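Local coordinates for protein catechol 2,3-dioxygenase (Rhodococcus sp., PDB 2WL9) that probably cleaves the aromatic ring of catechols next to the paired hydroxyls, using a bound iron and molecular oxygen, in the breakdown of aromatic hydrocarbons, at residues K3-S15 with M45-D57. Residues are numbered along the deposited sequence; the frame is centred on the assembly and turned at random. Where two conformers were deposited one is given.
Sequences KVTELGYLGLSVS and MDRWHHRIVLHAD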
# COMPACT_ATOMS: atom_id res chain seq x y z
N LYS C 3 -25.19 -18.04 -11.41
CA LYS C 3 -25.75 -16.78 -11.89
C LYS C 3 -25.05 -16.28 -13.15
O LYS C 3 -23.88 -16.57 -13.37
CB LYS C 3 -25.60 -15.70 -10.81
CG LYS C 3 -26.31 -16.03 -9.49
CD LYS C 3 -25.83 -15.13 -8.36
CE LYS C 3 -26.71 -15.27 -7.12
NZ LYS C 3 -26.60 -16.61 -6.48
N VAL C 4 -25.78 -15.50 -13.96
CA VAL C 4 -25.15 -14.76 -15.08
C VAL C 4 -24.10 -13.81 -14.50
O VAL C 4 -24.31 -13.22 -13.44
CB VAL C 4 -26.21 -13.99 -15.91
CG1 VAL C 4 -25.56 -13.03 -16.89
CG2 VAL C 4 -27.11 -14.97 -16.66
N THR C 5 -22.96 -13.70 -15.18
CA THR C 5 -21.81 -12.94 -14.66
C THR C 5 -21.57 -11.60 -15.37
O THR C 5 -20.87 -10.73 -14.82
CB THR C 5 -20.53 -13.78 -14.74
OG1 THR C 5 -20.30 -14.14 -16.11
CG2 THR C 5 -20.65 -15.06 -13.90
N GLU C 6 -22.12 -11.45 -16.58
CA GLU C 6 -22.00 -10.20 -17.37
C GLU C 6 -22.86 -10.23 -18.63
O GLU C 6 -23.23 -11.31 -19.11
CB GLU C 6 -20.54 -9.94 -17.80
CG GLU C 6 -19.91 -11.10 -18.61
CD GLU C 6 -18.51 -10.78 -19.13
OE1 GLU C 6 -18.39 -9.94 -20.05
OE2 GLU C 6 -17.54 -11.37 -18.64
N LEU C 7 -23.15 -9.04 -19.16
CA LEU C 7 -23.71 -8.92 -20.49
C LEU C 7 -22.57 -9.10 -21.50
O LEU C 7 -21.76 -8.20 -21.70
CB LEU C 7 -24.34 -7.54 -20.65
CG LEU C 7 -25.07 -7.23 -21.95
CD1 LEU C 7 -26.26 -8.15 -22.16
CD2 LEU C 7 -25.51 -5.77 -21.94
N GLY C 8 -22.50 -10.28 -22.11
CA GLY C 8 -21.35 -10.66 -22.93
C GLY C 8 -21.37 -10.07 -24.33
O GLY C 8 -20.36 -9.53 -24.79
N TYR C 9 -22.50 -10.20 -25.01
CA TYR C 9 -22.64 -9.72 -26.39
C TYR C 9 -24.06 -9.30 -26.74
O TYR C 9 -25.01 -9.58 -26.01
CB TYR C 9 -22.12 -10.76 -27.41
CG TYR C 9 -22.83 -12.11 -27.41
CD1 TYR C 9 -22.17 -13.25 -26.94
CD2 TYR C 9 -24.14 -12.25 -27.90
CE1 TYR C 9 -22.80 -14.49 -26.95
CE2 TYR C 9 -24.77 -13.50 -27.90
CZ TYR C 9 -24.10 -14.61 -27.43
OH TYR C 9 -24.70 -15.84 -27.42
N LEU C 10 -24.17 -8.60 -27.86
CA LEU C 10 -25.44 -8.26 -28.48
C LEU C 10 -25.38 -8.60 -29.96
O LEU C 10 -24.37 -8.33 -30.62
CB LEU C 10 -25.74 -6.76 -28.34
CG LEU C 10 -26.02 -6.16 -26.97
CD1 LEU C 10 -26.07 -4.64 -27.10
CD2 LEU C 10 -27.35 -6.69 -26.41
N GLY C 11 -26.44 -9.20 -30.47
CA GLY C 11 -26.64 -9.35 -31.90
C GLY C 11 -27.62 -8.28 -32.32
O GLY C 11 -28.63 -8.07 -31.66
N LEU C 12 -27.29 -7.60 -33.41
CA LEU C 12 -28.09 -6.50 -33.91
C LEU C 12 -28.48 -6.75 -35.37
O LEU C 12 -27.68 -7.29 -36.14
CB LEU C 12 -27.29 -5.19 -33.82
CG LEU C 12 -27.36 -4.22 -32.64
CD1 LEU C 12 -27.53 -4.86 -31.26
CD2 LEU C 12 -26.15 -3.26 -32.66
N SER C 13 -29.71 -6.38 -35.72
CA SER C 13 -30.16 -6.36 -37.12
C SER C 13 -29.98 -4.94 -37.64
O SER C 13 -30.49 -4.00 -37.03
CB SER C 13 -31.64 -6.74 -37.21
OG SER C 13 -31.85 -8.09 -36.84
N VAL C 14 -29.23 -4.78 -38.73
CA VAL C 14 -28.97 -3.46 -39.30
C VAL C 14 -29.30 -3.42 -40.81
O VAL C 14 -29.29 -4.46 -41.47
CB VAL C 14 -27.52 -2.98 -39.03
CG1 VAL C 14 -27.21 -2.97 -37.54
CG2 VAL C 14 -26.50 -3.84 -39.76
N SER C 15 -29.59 -2.23 -41.33
CA SER C 15 -29.90 -2.08 -42.75
C SER C 15 -28.72 -1.53 -43.54
O SER C 15 -28.66 -1.70 -44.76
CB SER C 15 -31.13 -1.18 -42.94
OG SER C 15 -30.92 0.11 -42.39
N MET C 45 -14.42 -4.73 -28.89
CA MET C 45 -14.15 -3.68 -27.90
C MET C 45 -12.94 -4.00 -27.02
O MET C 45 -12.46 -3.14 -26.27
CB MET C 45 -15.36 -3.45 -27.00
CG MET C 45 -16.62 -2.97 -27.70
SD MET C 45 -18.03 -2.95 -26.59
CE MET C 45 -17.57 -1.66 -25.43
N ASP C 46 -12.47 -5.24 -27.09
CA ASP C 46 -11.43 -5.73 -26.18
C ASP C 46 -10.82 -7.03 -26.70
O ASP C 46 -10.88 -7.30 -27.90
CB ASP C 46 -11.98 -5.91 -24.75
CG ASP C 46 -13.13 -6.92 -24.67
OD1 ASP C 46 -13.49 -7.55 -25.68
OD2 ASP C 46 -13.68 -7.09 -23.56
N ARG C 47 -10.24 -7.82 -25.80
CA ARG C 47 -9.61 -9.11 -26.16
C ARG C 47 -10.53 -10.09 -26.90
O ARG C 47 -10.07 -10.84 -27.77
CB ARG C 47 -9.13 -9.80 -24.89
CG ARG C 47 -7.67 -9.61 -24.50
CD ARG C 47 -7.29 -10.72 -23.49
NE ARG C 47 -8.44 -11.03 -22.63
CZ ARG C 47 -8.67 -12.19 -22.02
NH1 ARG C 47 -7.84 -13.22 -22.13
NH2 ARG C 47 -9.77 -12.32 -21.29
N TRP C 48 -11.81 -10.11 -26.53
CA TRP C 48 -12.80 -11.01 -27.14
C TRP C 48 -12.86 -10.81 -28.64
O TRP C 48 -12.73 -9.68 -29.12
CB TRP C 48 -14.20 -10.75 -26.58
CG TRP C 48 -14.45 -11.14 -25.15
CD1 TRP C 48 -13.54 -11.14 -24.11
CD2 TRP C 48 -15.71 -11.50 -24.59
NE1 TRP C 48 -14.17 -11.54 -22.95
CE2 TRP C 48 -15.50 -11.76 -23.21
CE3 TRP C 48 -17.00 -11.67 -25.12
CZ2 TRP C 48 -16.54 -12.17 -22.35
CZ3 TRP C 48 -18.03 -12.07 -24.27
CH2 TRP C 48 -17.79 -12.32 -22.90
N HIS C 49 -13.06 -11.90 -29.38
CA HIS C 49 -13.27 -11.81 -30.82
C HIS C 49 -14.24 -10.67 -31.14
O HIS C 49 -13.98 -9.86 -32.04
CB HIS C 49 -13.81 -13.14 -31.36
CG HIS C 49 -14.22 -13.08 -32.80
ND1 HIS C 49 -15.52 -12.87 -33.20
CD2 HIS C 49 -13.49 -13.18 -33.94
CE1 HIS C 49 -15.58 -12.85 -34.51
NE2 HIS C 49 -14.37 -13.04 -34.99
N HIS C 50 -15.34 -10.58 -30.37
CA HIS C 50 -16.33 -9.52 -30.56
C HIS C 50 -17.23 -9.31 -29.34
O HIS C 50 -17.39 -10.22 -28.51
CB HIS C 50 -17.22 -9.82 -31.77
CG HIS C 50 -18.16 -10.97 -31.55
ND1 HIS C 50 -17.78 -12.28 -31.73
CD2 HIS C 50 -19.45 -11.00 -31.15
CE1 HIS C 50 -18.79 -13.07 -31.45
NE2 HIS C 50 -19.82 -12.32 -31.09
N ARG C 51 -17.83 -8.12 -29.26
CA ARG C 51 -18.90 -7.87 -28.29
C ARG C 51 -20.25 -7.69 -28.99
O ARG C 51 -21.31 -7.85 -28.37
CB ARG C 51 -18.62 -6.63 -27.42
CG ARG C 51 -17.28 -6.59 -26.63
CD ARG C 51 -16.86 -7.92 -25.99
NE ARG C 51 -17.73 -8.35 -24.90
CZ ARG C 51 -17.36 -8.55 -23.63
NH1 ARG C 51 -16.11 -8.36 -23.23
NH2 ARG C 51 -18.26 -8.96 -22.76
N ILE C 52 -20.22 -7.33 -30.27
CA ILE C 52 -21.44 -7.08 -31.03
C ILE C 52 -21.35 -7.72 -32.41
O ILE C 52 -20.32 -7.64 -33.07
CB ILE C 52 -21.75 -5.54 -31.18
CG1 ILE C 52 -21.75 -4.84 -29.81
CG2 ILE C 52 -23.10 -5.30 -31.87
CD1 ILE C 52 -21.79 -3.30 -29.87
N VAL C 53 -22.45 -8.37 -32.81
CA VAL C 53 -22.59 -8.92 -34.16
C VAL C 53 -23.59 -8.06 -34.91
O VAL C 53 -24.69 -7.82 -34.42
CB VAL C 53 -23.12 -10.38 -34.15
CG1 VAL C 53 -22.97 -11.01 -35.53
CG2 VAL C 53 -22.38 -11.21 -33.13
N LEU C 54 -23.20 -7.60 -36.09
CA LEU C 54 -24.11 -6.86 -36.95
C LEU C 54 -24.60 -7.76 -38.07
O LEU C 54 -23.82 -8.19 -38.92
CB LEU C 54 -23.43 -5.61 -37.52
CG LEU C 54 -22.85 -4.57 -36.55
CD1 LEU C 54 -22.11 -3.51 -37.34
CD2 LEU C 54 -23.91 -3.93 -35.65
N HIS C 55 -25.90 -8.05 -38.06
CA HIS C 55 -26.52 -8.86 -39.11
C HIS C 55 -27.12 -7.93 -40.15
O HIS C 55 -28.07 -7.19 -39.87
CB HIS C 55 -27.61 -9.74 -38.52
CG HIS C 55 -27.10 -10.78 -37.56
ND1 HIS C 55 -26.79 -12.06 -37.95
CD2 HIS C 55 -26.86 -10.72 -36.23
CE1 HIS C 55 -26.39 -12.75 -36.90
NE2 HIS C 55 -26.42 -11.96 -35.84
N ALA C 56 -26.55 -7.96 -41.35
CA ALA C 56 -27.04 -7.13 -42.45
C ALA C 56 -28.28 -7.78 -43.05
O ALA C 56 -28.23 -8.37 -44.13
CB ALA C 56 -25.96 -6.94 -43.50
N ASP C 57 -29.39 -7.66 -42.33
CA ASP C 57 -30.64 -8.29 -42.74
C ASP C 57 -31.74 -7.30 -43.12
O ASP C 57 -32.84 -7.71 -43.47
CB ASP C 57 -31.14 -9.25 -41.64
CG ASP C 57 -31.56 -8.52 -40.37
OD1 ASP C 57 -31.78 -7.29 -40.41
OD2 ASP C 57 -31.68 -9.20 -39.33
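Arg51 reaches across to Gly8 and Glu6 at the buried end of this contact. Two successive turns in its chain (chi2 -40°, chi3 -68°) bring the guanidinium edge-on to Gly8 O, which takes both NE (2.9 Å) and NH2 (3.0 Å). NH2 also makes a salt bridge to Glu6 OE1 at 2.9 Å, close to the guanidinium plane, while NH1 makes one to Asp46 OD2, its hydrogen bond weak. Trp48 covers one face of the guanidinium, with Arg51 NH1 over the centre of its ring, 3.4 Å above the plane; Glu6 OE2 goes on to Arg68. From Leu10 onward 6-14 and 52-56 run as parallel neighbours in the N-terminal sheet of this type I extradiol dioxygenase, a vicinal oxygen chelate fold whose iron sits in the other domain. Backbone bonds ladder along them, among them His55 N to Leu12 O at 2.7 Å. On the face turned to helix 17-24, Leu12 CD2 rests against both Ile52 CG2 and Leu54 CD2, 3.8 Å from each, and Val14 CG1 packs on the same Leu54 methyl. The far end slackens toward solvent: Asp57 N reaches Val14 O through a weak bond, 3.3 Å, and in the exposed Asp57 carboxylate OD2 accepts from Ser13 OG on its syn lone pair at 2.7 Å, OD1 from Ser59 N.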